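Local coordinates for reticulocyte binding protein (Streptococcus agalactiae COH1, PDB 3FAW) that probably hydrolyses alpha-1,6-glucosidic linkages in pullulan and related branched alpha-glucans, acting as a cell-wall-anchored streptococcal pullulanase, at residues V178-N181 with K182-Q186; L400-I404 with E405-Y409; L469-K472 with E473-I477; V592-E595 with D596-R600; F673-A676 with A677-N681. All coordinates share one frame; numbering follows the deposited sequence.

Contact 1 of 5, residues V178-N181 with K182-Q186; sequences VKNN and KGVWQ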
# COMPACT_ATOMS: atom_id res chain seq x y z
N VAL A 178 -36.35 -3.82 -3.17
CA VAL A 178 -37.20 -2.91 -2.39
C VAL A 178 -36.36 -2.07 -1.42
O VAL A 178 -35.50 -2.61 -0.74
CB VAL A 178 -38.26 -3.69 -1.58
CG1 VAL A 178 -39.08 -2.73 -0.71
CG2 VAL A 178 -39.17 -4.49 -2.50
N LYS A 179 -36.64 -0.77 -1.36
CA LYS A 179 -35.86 0.18 -0.57
C LYS A 179 -36.43 0.35 0.84
O LYS A 179 -37.65 0.42 1.01
CB LYS A 179 -35.84 1.54 -1.26
CG LYS A 179 -34.84 2.54 -0.67
CD LYS A 179 -34.98 3.93 -1.29
CE LYS A 179 -36.25 4.63 -0.86
NZ LYS A 179 -36.36 5.98 -1.49
N ASN A 180 -35.55 0.42 1.84
CA ASN A 180 -35.97 0.72 3.22
C ASN A 180 -35.74 2.19 3.58
O ASN A 180 -35.33 2.98 2.72
CB ASN A 180 -35.28 -0.23 4.22
CG ASN A 180 -33.79 0.06 4.39
OD1 ASN A 180 -33.25 1.02 3.83
ND2 ASN A 180 -33.12 -0.78 5.18
N ASN A 181 -35.99 2.56 4.83
CA ASN A 181 -35.94 3.97 5.26
C ASN A 181 -34.54 4.59 5.22
O ASN A 181 -34.41 5.81 5.14
CB ASN A 181 -36.53 4.12 6.67
CG ASN A 181 -36.86 5.57 7.01
OD1 ASN A 181 -36.36 6.12 7.99
ND2 ASN A 181 -37.70 6.20 6.19
N LYS A 182 -33.50 3.76 5.28
CA LYS A 182 -32.11 4.23 5.23
C LYS A 182 -31.52 4.20 3.81
O LYS A 182 -30.31 4.35 3.64
CB LYS A 182 -31.22 3.41 6.17
CG LYS A 182 -31.65 3.45 7.64
CD LYS A 182 -31.38 4.81 8.28
CE LYS A 182 -32.06 4.93 9.64
NZ LYS A 182 -33.56 4.95 9.52
N GLY A 183 -32.38 4.01 2.81
CA GLY A 183 -31.95 3.96 1.41
C GLY A 183 -31.24 2.68 1.00
O GLY A 183 -30.45 2.69 0.05
N VAL A 184 -31.54 1.59 1.70
CA VAL A 184 -30.92 0.29 1.42
C VAL A 184 -31.88 -0.60 0.62
O VAL A 184 -32.94 -0.98 1.11
CB VAL A 184 -30.50 -0.45 2.72
CG1 VAL A 184 -29.90 -1.82 2.40
CG2 VAL A 184 -29.51 0.39 3.51
N TRP A 185 -31.49 -0.92 -0.61
CA TRP A 185 -32.30 -1.75 -1.49
C TRP A 185 -32.04 -3.22 -1.22
O TRP A 185 -30.88 -3.64 -1.14
CB TRP A 185 -31.99 -1.42 -2.95
CG TRP A 185 -32.35 -0.02 -3.29
CD1 TRP A 185 -31.59 1.10 -3.08
CD2 TRP A 185 -33.57 0.43 -3.90
NE1 TRP A 185 -32.26 2.22 -3.52
CE2 TRP A 185 -33.47 1.84 -4.03
CE3 TRP A 185 -34.72 -0.21 -4.34
CZ2 TRP A 185 -34.49 2.60 -4.59
CZ3 TRP A 185 -35.74 0.55 -4.90
CH2 TRP A 185 -35.62 1.94 -5.02
N GLN A 186 -33.10 -4.00 -1.08
CA GLN A 186 -32.99 -5.40 -0.65
C GLN A 186 -33.91 -6.36 -1.42
O GLN A 186 -34.99 -5.98 -1.88
CB GLN A 186 -33.30 -5.51 0.84
CG GLN A 186 -32.46 -4.61 1.72
CD GLN A 186 -32.78 -4.77 3.19
OE1 GLN A 186 -33.91 -4.54 3.61
NE2 GLN A 186 -31.78 -5.16 3.97
O HOH W 1 -36.09 -3.20 1.98

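Contact 2 of 5, residues L400-I404 with E405-Y409; sequences LFEDI and EPNYY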
# COMPACT_ATOMS: atom_id res chain seq x y z
N LEU A 400 -17.11 3.86 -10.88
CA LEU A 400 -17.27 2.65 -10.05
C LEU A 400 -18.19 2.87 -8.86
O LEU A 400 -19.04 2.03 -8.56
CB LEU A 400 -15.90 2.14 -9.56
CG LEU A 400 -15.14 1.25 -10.53
CD1 LEU A 400 -13.65 1.15 -10.17
CD2 LEU A 400 -15.78 -0.14 -10.58
N PHE A 401 -18.00 4.00 -8.17
CA PHE A 401 -18.83 4.40 -7.04
C PHE A 401 -19.79 5.54 -7.39
O PHE A 401 -20.89 5.61 -6.84
CB PHE A 401 -17.95 4.80 -5.86
CG PHE A 401 -17.44 3.64 -5.06
CD1 PHE A 401 -18.19 3.11 -4.02
CD2 PHE A 401 -16.20 3.07 -5.33
CE1 PHE A 401 -17.72 2.04 -3.28
CE2 PHE A 401 -15.73 2.00 -4.60
CZ PHE A 401 -16.49 1.48 -3.57
N GLU A 402 -19.39 6.42 -8.31
CA GLU A 402 -20.22 7.58 -8.66
C GLU A 402 -21.53 7.17 -9.32
O GLU A 402 -22.56 7.83 -9.13
CB GLU A 402 -19.46 8.56 -9.55
CG GLU A 402 -20.06 9.98 -9.62
CD GLU A 402 -19.90 10.77 -8.32
OE1 GLU A 402 -19.18 10.32 -7.41
OE2 GLU A 402 -20.49 11.87 -8.22
N ASP A 403 -21.50 6.09 -10.09
CA ASP A 403 -22.72 5.53 -10.68
C ASP A 403 -23.70 5.04 -9.61
O ASP A 403 -24.90 5.08 -9.83
CB ASP A 403 -22.39 4.35 -11.61
CG ASP A 403 -21.81 4.79 -12.94
OD1 ASP A 403 -21.89 5.99 -13.28
OD2 ASP A 403 -21.27 3.92 -13.65
N ILE A 404 -23.19 4.57 -8.48
CA ILE A 404 -24.04 3.96 -7.45
C ILE A 404 -24.84 5.03 -6.72
O ILE A 404 -26.06 4.92 -6.59
CB ILE A 404 -23.22 3.15 -6.43
CG1 ILE A 404 -22.44 2.03 -7.13
CG2 ILE A 404 -24.13 2.57 -5.34
CD1 ILE A 404 -21.51 1.25 -6.21
N GLU A 405 -24.13 6.04 -6.24
CA GLU A 405 -24.75 7.17 -5.55
C GLU A 405 -23.92 8.41 -5.87
O GLU A 405 -22.76 8.49 -5.48
CB GLU A 405 -24.78 6.93 -4.03
CG GLU A 405 -25.31 8.10 -3.19
CD GLU A 405 -26.76 8.46 -3.47
OE1 GLU A 405 -27.54 7.59 -3.90
OE2 GLU A 405 -27.13 9.62 -3.23
N PRO A 406 -24.51 9.38 -6.59
CA PRO A 406 -23.73 10.55 -6.97
C PRO A 406 -23.53 11.51 -5.79
O PRO A 406 -24.31 11.50 -4.84
CB PRO A 406 -24.58 11.20 -8.06
CG PRO A 406 -25.98 10.80 -7.74
CD PRO A 406 -25.90 9.44 -7.09
N ASN A 407 -22.47 12.31 -5.87
CA ASN A 407 -22.19 13.32 -4.86
C ASN A 407 -22.20 12.75 -3.44
O ASN A 407 -22.96 13.21 -2.59
CB ASN A 407 -23.21 14.47 -4.97
CG ASN A 407 -23.46 14.90 -6.40
OD1 ASN A 407 -22.63 15.54 -7.03
ND2 ASN A 407 -24.63 14.54 -6.92
N TYR A 408 -21.39 11.73 -3.19
CA TYR A 408 -21.26 11.20 -1.83
C TYR A 408 -19.95 10.47 -1.52
O TYR A 408 -19.22 10.86 -0.61
CB TYR A 408 -22.43 10.27 -1.47
CG TYR A 408 -22.22 9.70 -0.08
CD1 TYR A 408 -22.62 10.41 1.04
CD2 TYR A 408 -21.54 8.50 0.10
CE1 TYR A 408 -22.38 9.93 2.31
CE2 TYR A 408 -21.30 8.01 1.35
CZ TYR A 408 -21.72 8.72 2.46
OH TYR A 408 -21.48 8.24 3.73
N TYR A 409 -19.68 9.39 -2.25
CA TYR A 409 -18.60 8.45 -1.89
C TYR A 409 -17.21 9.07 -1.95
O TYR A 409 -16.34 8.73 -1.14
CB TYR A 409 -18.63 7.22 -2.81
CG TYR A 409 -19.57 6.11 -2.37
CD1 TYR A 409 -19.32 5.38 -1.22
CD2 TYR A 409 -20.68 5.77 -3.14
CE1 TYR A 409 -20.16 4.36 -0.82
CE2 TYR A 409 -21.53 4.74 -2.75
CZ TYR A 409 -21.26 4.04 -1.59
OH TYR A 409 -22.09 3.02 -1.20
O HOH W 2 -18.49 12.01 -4.48
O HOH W 3 -20.30 9.03 -5.15
O HOH W 4 -28.70 6.50 -6.07

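Contact 3 of 5, residues L469-K472 with E473-I477; sequences LAYK and EAKAI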
# COMPACT_ATOMS: atom_id res chain seq x y z
N LEU A 469 -9.70 3.87 13.22
CA LEU A 469 -10.83 2.94 13.37
C LEU A 469 -10.52 1.59 12.73
O LEU A 469 -10.81 0.55 13.32
CB LEU A 469 -12.10 3.54 12.77
CG LEU A 469 -13.41 2.76 12.97
CD1 LEU A 469 -13.74 2.64 14.45
CD2 LEU A 469 -14.55 3.43 12.22
N ALA A 470 -9.95 1.61 11.53
CA ALA A 470 -9.55 0.38 10.85
C ALA A 470 -8.57 -0.44 11.70
O ALA A 470 -8.67 -1.66 11.76
CB ALA A 470 -8.93 0.70 9.49
N TYR A 471 -7.64 0.26 12.36
CA TYR A 471 -6.67 -0.39 13.25
C TYR A 471 -7.35 -0.97 14.48
O TYR A 471 -7.08 -2.12 14.86
CB TYR A 471 -5.59 0.61 13.67
CG TYR A 471 -4.56 0.04 14.62
CD1 TYR A 471 -3.48 -0.71 14.15
CD2 TYR A 471 -4.66 0.26 16.00
CE1 TYR A 471 -2.54 -1.23 15.02
CE2 TYR A 471 -3.72 -0.26 16.88
CZ TYR A 471 -2.66 -1.00 16.38
OH TYR A 471 -1.72 -1.51 17.24
N LYS A 472 -8.23 -0.18 15.09
CA LYS A 472 -8.96 -0.60 16.29
C LYS A 472 -9.72 -1.90 16.03
O LYS A 472 -9.61 -2.86 16.80
CB LYS A 472 -9.92 0.51 16.74
CG LYS A 472 -10.63 0.25 18.07
CD LYS A 472 -11.53 1.42 18.45
CE LYS A 472 -12.22 1.18 19.79
NZ LYS A 472 -13.16 2.28 20.15
N GLU A 473 -10.47 -1.92 14.94
CA GLU A 473 -11.29 -3.07 14.55
C GLU A 473 -10.45 -4.30 14.21
O GLU A 473 -10.79 -5.41 14.61
CB GLU A 473 -12.18 -2.71 13.36
CG GLU A 473 -13.28 -1.69 13.67
CD GLU A 473 -14.41 -2.24 14.54
OE1 GLU A 473 -14.58 -3.48 14.62
OE2 GLU A 473 -15.14 -1.43 15.14
N ALA A 474 -9.38 -4.09 13.44
CA ALA A 474 -8.47 -5.17 13.06
C ALA A 474 -7.76 -5.74 14.29
O ALA A 474 -7.66 -6.96 14.45
CB ALA A 474 -7.45 -4.66 12.04
N LYS A 475 -7.29 -4.85 15.17
CA LYS A 475 -6.60 -5.28 16.38
C LYS A 475 -7.54 -6.03 17.33
O LYS A 475 -7.10 -6.95 18.02
CB LYS A 475 -5.92 -4.10 17.09
CG LYS A 475 -5.35 -4.44 18.47
CD LYS A 475 -4.12 -3.63 18.82
CE LYS A 475 -2.87 -4.22 18.18
NZ LYS A 475 -1.62 -3.69 18.80
N ALA A 476 -8.82 -5.66 17.34
CA ALA A 476 -9.82 -6.35 18.16
C ALA A 476 -10.02 -7.80 17.70
O ALA A 476 -10.22 -8.69 18.53
CB ALA A 476 -11.15 -5.60 18.15
N ILE A 477 -9.97 -8.03 16.39
CA ILE A 477 -10.05 -9.39 15.85
C ILE A 477 -8.75 -10.16 16.08
O ILE A 477 -8.76 -11.29 16.57
CB ILE A 477 -10.36 -9.39 14.33
CG1 ILE A 477 -11.71 -8.72 14.05
CG2 ILE A 477 -10.36 -10.81 13.77
CD1 ILE A 477 -11.92 -8.37 12.58

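Contact 4 of 5, residues V592-E595 with D596-R600; sequences VAEE and DIHRR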
# COMPACT_ATOMS: atom_id res chain seq x y z
N VAL A 592 31.64 -4.35 -15.26
CA VAL A 592 32.99 -4.30 -14.68
C VAL A 592 33.02 -4.00 -13.18
O VAL A 592 34.05 -4.22 -12.53
CB VAL A 592 33.87 -3.25 -15.40
CG1 VAL A 592 33.96 -3.55 -16.88
CG2 VAL A 592 33.34 -1.84 -15.16
N ALA A 593 31.92 -3.49 -12.63
CA ALA A 593 31.90 -3.03 -11.23
C ALA A 593 30.86 -3.76 -10.36
O ALA A 593 30.43 -3.23 -9.33
CB ALA A 593 31.66 -1.53 -11.19
N GLU A 594 30.47 -4.97 -10.77
CA GLU A 594 29.49 -5.78 -10.02
C GLU A 594 29.88 -5.97 -8.55
O GLU A 594 29.04 -5.87 -7.66
CB GLU A 594 29.31 -7.15 -10.70
CG GLU A 594 28.51 -8.17 -9.88
CD GLU A 594 28.05 -9.36 -10.71
OE1 GLU A 594 28.76 -9.75 -11.66
OE2 GLU A 594 26.97 -9.91 -10.40
N GLU A 595 31.16 -6.25 -8.32
CA GLU A 595 31.68 -6.54 -6.99
C GLU A 595 31.61 -5.32 -6.06
O GLU A 595 31.20 -5.44 -4.90
CB GLU A 595 33.12 -7.05 -7.11
CG GLU A 595 33.82 -7.40 -5.80
CD GLU A 595 33.26 -8.64 -5.13
OE1 GLU A 595 32.38 -9.31 -5.72
OE2 GLU A 595 33.70 -8.94 -4.01
N ASP A 596 32.00 -4.15 -6.57
CA ASP A 596 31.95 -2.92 -5.79
C ASP A 596 30.51 -2.56 -5.44
O ASP A 596 30.21 -2.21 -4.30
CB ASP A 596 32.62 -1.78 -6.55
CG ASP A 596 32.75 -0.52 -5.71
OD1 ASP A 596 33.39 -0.58 -4.65
OD2 ASP A 596 32.20 0.53 -6.13
N ILE A 597 29.63 -2.64 -6.43
CA ILE A 597 28.22 -2.32 -6.25
C ILE A 597 27.62 -3.17 -5.11
O ILE A 597 26.91 -2.64 -4.26
CB ILE A 597 27.41 -2.51 -7.56
CG1 ILE A 597 27.83 -1.44 -8.59
CG2 ILE A 597 25.91 -2.41 -7.30
CD1 ILE A 597 27.34 -1.72 -10.01
N HIS A 598 27.92 -4.47 -5.10
CA HIS A 598 27.42 -5.37 -4.05
C HIS A 598 28.05 -5.11 -2.68
O HIS A 598 27.40 -5.28 -1.66
CB HIS A 598 27.58 -6.83 -4.45
CG HIS A 598 26.55 -7.31 -5.43
ND1 HIS A 598 26.55 -6.92 -6.75
CD2 HIS A 598 25.48 -8.13 -5.28
CE1 HIS A 598 25.53 -7.48 -7.38
NE2 HIS A 598 24.86 -8.22 -6.51
N ARG A 599 29.32 -4.71 -2.66
CA ARG A 599 29.97 -4.32 -1.41
C ARG A 599 29.22 -3.16 -0.77
O ARG A 599 28.95 -3.17 0.43
CB ARG A 599 31.45 -3.98 -1.64
CG ARG A 599 32.34 -5.20 -1.76
CD ARG A 599 33.79 -4.84 -2.04
NE ARG A 599 34.57 -6.04 -2.36
CZ ARG A 599 35.86 -6.04 -2.69
NH1 ARG A 599 36.55 -4.91 -2.76
NH2 ARG A 599 36.46 -7.20 -2.96
N ARG A 600 28.85 -2.17 -1.59
CA ARG A 600 28.04 -1.04 -1.14
C ARG A 600 26.61 -1.43 -0.78
O ARG A 600 26.04 -0.91 0.18
CB ARG A 600 28.03 0.05 -2.22
CG ARG A 600 29.39 0.68 -2.46
CD ARG A 600 29.38 1.61 -3.66
NE ARG A 600 30.68 2.23 -3.89
CZ ARG A 600 31.16 3.28 -3.22
NH1 ARG A 600 30.47 3.85 -2.25
NH2 ARG A 600 32.36 3.77 -3.52

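Contact 5 of 5, residues F673-A676 with A677-N681; sequences FDWA and AATDN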
# COMPACT_ATOMS: atom_id res chain seq x y z
N PHE A 673 11.57 -12.19 -10.40
CA PHE A 673 12.58 -12.51 -9.41
C PHE A 673 13.57 -13.47 -10.08
O PHE A 673 13.16 -14.48 -10.64
CB PHE A 673 11.91 -13.15 -8.18
CG PHE A 673 12.83 -13.39 -7.01
CD1 PHE A 673 13.01 -12.41 -6.04
CD2 PHE A 673 13.49 -14.60 -6.86
CE1 PHE A 673 13.84 -12.64 -4.95
CE2 PHE A 673 14.33 -14.83 -5.77
CZ PHE A 673 14.51 -13.85 -4.82
N ASP A 674 14.85 -13.12 -10.04
CA ASP A 674 15.92 -13.92 -10.65
C ASP A 674 16.37 -15.00 -9.67
O ASP A 674 17.17 -14.73 -8.77
CB ASP A 674 17.09 -13.01 -11.03
CG ASP A 674 18.16 -13.71 -11.85
OD1 ASP A 674 18.28 -14.96 -11.81
OD2 ASP A 674 18.91 -12.99 -12.53
N TRP A 675 15.87 -16.22 -9.85
CA TRP A 675 16.15 -17.31 -8.90
C TRP A 675 17.58 -17.84 -8.98
O TRP A 675 18.16 -18.21 -7.95
CB TRP A 675 15.13 -18.45 -9.07
CG TRP A 675 13.85 -18.11 -8.42
CD1 TRP A 675 12.73 -17.63 -9.03
CD2 TRP A 675 13.56 -18.17 -7.03
NE1 TRP A 675 11.75 -17.41 -8.10
CE2 TRP A 675 12.23 -17.73 -6.86
CE3 TRP A 675 14.29 -18.57 -5.90
CZ2 TRP A 675 11.62 -17.67 -5.60
CZ3 TRP A 675 13.69 -18.50 -4.66
CH2 TRP A 675 12.36 -18.06 -4.52
N ALA A 676 18.14 -17.86 -10.18
CA ALA A 676 19.54 -18.24 -10.37
C ALA A 676 20.46 -17.28 -9.62
O ALA A 676 21.34 -17.71 -8.87
CB ALA A 676 19.89 -18.26 -11.85
N ALA A 677 20.25 -15.98 -9.83
CA ALA A 677 21.03 -14.95 -9.14
C ALA A 677 20.89 -15.05 -7.62
O ALA A 677 21.83 -14.77 -6.89
CB ALA A 677 20.60 -13.56 -9.63
N ALA A 678 19.70 -15.45 -7.16
CA ALA A 678 19.41 -15.59 -5.74
C ALA A 678 19.96 -16.88 -5.11
O ALA A 678 20.35 -16.87 -3.95
CB ALA A 678 17.91 -15.49 -5.50
N THR A 679 19.98 -17.98 -5.86
CA THR A 679 20.27 -19.30 -5.26
C THR A 679 21.37 -20.15 -5.92
O THR A 679 21.84 -21.10 -5.30
CB THR A 679 19.00 -20.17 -5.24
OG1 THR A 679 18.52 -20.36 -6.57
CG2 THR A 679 17.92 -19.52 -4.39
N ASP A 680 21.76 -19.83 -7.15
CA ASP A 680 22.77 -20.62 -7.86
C ASP A 680 24.17 -20.14 -7.49
O ASP A 680 24.69 -19.17 -8.07
CB ASP A 680 22.54 -20.56 -9.37
CG ASP A 680 23.25 -21.69 -10.11
OD1 ASP A 680 24.40 -22.01 -9.75
OD2 ASP A 680 22.66 -22.26 -11.05
N ASN A 681 24.78 -20.83 -6.53
CA ASN A 681 26.09 -20.45 -5.98
C ASN A 681 27.21 -20.47 -7.03
O ASN A 681 28.06 -19.59 -7.04
CB ASN A 681 26.48 -21.38 -4.82
CG ASN A 681 25.50 -21.33 -3.66
OD1 ASN A 681 24.98 -20.26 -3.31
ND2 ASN A 681 25.24 -22.48 -3.04

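Contact 1 of 5, residues V178-N181 with K182-Q186
V178 and Q186 form an antiparallel hydrogen-bonded pair, V178 N to Q186 O at 2.9 Å and Q186 N to V178 O at 2.8 Å, and the next pair, K179 with W185, is non-hydrogen-bonded. There the lysine lies across the indole: K179 CB sits 3.5 Å from the centroid of the W185 six-membered ring, 3° off its normal, a CH-pi contact. Swung anti to N (chi1 -169°), K179 CG extends the chain along the ring, and K179 CD passes 3.6 Å from W185 CZ2 before the bend at chi3 turns the amine away. The indole NH goes to S152 O. Beyond these pairs the hairpin of strands 170-179 and 184-189 closes through a type I turn with a G1 bulge, in which G183 takes the positive-phi position and N180 N bonds to V184 O. N180 braces this turn with its own amide: OD1 accepts from V184 N at 2.8 Å, the donor lying above the amide plane, and weakly from K182 N at 3.1 Å. With chi1 at 71° the amide leans over the turn, side by side with V184. A water bridges V178 O and Q186 OE1, while Q186 NE2 reaches S149 on strand 146-151.

Contact 2 of 5, residues L400-I404 with E405-Y409
F401 and Y409 carry the apolar side of this turn. The edge of F401 points at the face of Y409 in a T-shaped stack, planes at 60° and centroids 4.9 Å apart. F401 CD1 stands over the centre of the tyrosine ring, 3.7 Å from Y409 CG. Y408 CD2 covers the opposite face of Y409 nearer its rim, and I404 CG2 lies at the ring edge, 4.3 Å from Y409 CE2.

Hydrogen bonds hold the backbone side. F401 O accepts from I404 N and, weakly, from E405 N at 3.3 Å. E402 turns back onto the loop through a bend at chi2 (70°), and its OE2 takes N407 N at 3.1 Å in an almost straight bond that arrives from above the carboxylate plane. E402 OE1 binds H410 ND1, so both oxygens of one carboxylate pin the chain that follows. Water joins in: one molecule donates to E402 OE1 and E405 O and accepts from Y409 N, tying the carboxylate to the loop backbone.

Among its neighbours, this turn lies on the connection between barrel strands 385-390 and 453-456, ahead of helix 432-449, which Y408 touches. I404 packs on strand 212-216. D403 forms a salt bridge to K237, E405 OE2 another to K125 of helix 122-129, and E405 OE1 bonds S154 OG, tying the turn to elements preceding the barrel.

Contact 3 of 5, residues L469-K472 with E473-I477
Y471 and K475, one turn apart on helix 464-477, run alongside each other in the same direction and meet at their polar ends: K475 NZ donates to Y471 OH at 2.7 Å. Bends at chi2 and chi3 (149° and -81°) bring the lysine amine back to the phenol. The lysine chain passes on one side of the ring plane, outside the rim, with K475 CD 3.9 Å from Y471 CE2. Y471 belongs to the packed side, where its ring touches M483 of strand 482-485 and T512. A474 also touches M483, and A470, whose O accepts from A474 N at 3.0 Å, rests on L438 of helix 432-449. The outer side is looser. K472 runs out fully extended, and its NZ stays 6.5 Å from E473 OE2, so these opposite charges do not pair. There the residues are joined chiefly by the helix bonds, such as A476 N to K472 O at 3.0 Å. E473 still leans back on helix 432-449, against V439 and K443. This division into a packed and an open side is characteristic of an outer helix in a TIM barrel, here the crossover of the beta-alpha-beta unit from strand 453-456 to strand 482-485.

Contact 4 of 5, residues V592-E595 with D596-R600
E594 O is gripped twice by the same residue: H598 ND1 donates to it at 2.9 Å and H598 N at 3.1 Å, the two arriving from opposite faces of the carbonyl plane. The imidazole can reach back because its CG lies beside its own backbone N (chi1 -78°), which hangs the ring along the preceding turn with the oxygen only 16° out of the ring plane. That leaves the histidine little freedom to rotate. E594 CG rests near the ring at 3.9 Å from H598 ND1, and H598 NE2 makes a weak bond to Y623 O. With a carbonyl at each nitrogen and the E594 carboxylate nearby, the doubly protonated imidazole may be favoured.

All of this happens within helix 590-609, between barrel strands 566-568 and 614-618, where residues four apart line up on one face. Two acid-arginine pairs use this spacing. E595 is bent at chi2, so that OE2 swings over to R599 and meets both NE and NH2 at 3.4 Å, a weak salt bridge with the carboxylate and guanidinium planes nearly perpendicular. D596 is tighter: its OD2 takes R600 NE at 3.2 Å, in the guanidinium plane but above the carboxylate plane, while R600 NH1 is held by I537 O. On the inward face I597 CD1 comes to 4.5 Å from A593 CB, and I597 also packs on H579, I582 and A583 of helix 578-586. H598 and E594 lean on I686 of helix 685-703.

Contact 5 of 5, residues F673-A676 with A677-N681
D674 caps the start of a short helix: its OD1 accepts from A677 N at 3.0 Å along a nearly straight N-H (173°), the donor standing well above the carboxylate plane. The aspartate is in the N-cap position. Its chi1 of -172° folds the carboxylate over the first turn, where D674 CG comes to 3.3 Å from A677 CB. D674 O meanwhile takes A678 N, a backbone bond of the helix's first turn. The far end is closed by T679, whose OG1 donates to W675 O at 2.6 Å while T679 N reaches the same oxygen at 2.8 Å from the opposite face of its plane. The hydroxyl can do this because chi1 of 60° sets it between the backbone N and the carbonyl carbon. D680, the first residue to leave helical angles, bonds through its N to A676 O at 2.8 Å, and its OD1 accepts from K683 N.

Around this frame lie the aromatics. F673 CE2 touches A678 CB at 3.7 Å, and F673 CD2 lies over the centre of the W675 indole. T679 CG2 comes to the edge of that indole, 4.0 Å from W675 CE3. In the next shell D281 holds W675 N, F278 O takes the indole NH, K301 adds a cation-pi contact, and Y623 OH bonds D674 N. The little helix thus sits against helix 302-308 through Y304, which meets W675 edge-to-face, and ahead of helix 685-703, where S687 bonds A677 O.

All five contacts are local and partly buried; contact 2 has no fully exposed residue. Contacts 1 and 4 lie farthest out, 34 and 31 Å from the chain's centre, and contact 3 lies nearest. The buried faces are those of W185, F401 with Y409, A470 with A474, I597 with H598, and F673 with W675. Contacts 1 and 2 share one flank; S152 bonds to both, joining carbohydrate-binding module and catalytic domain. On the opposite side of the centre Y623 bonds D674 in contact 5 and, weakly, H598 in contact 4. Contacts 3 and 4 pair side chains four residues apart, contacts 2 and 5 combine aromatics with carboxylate grips on backbone N-H, and contact 1 alone is strand pairing.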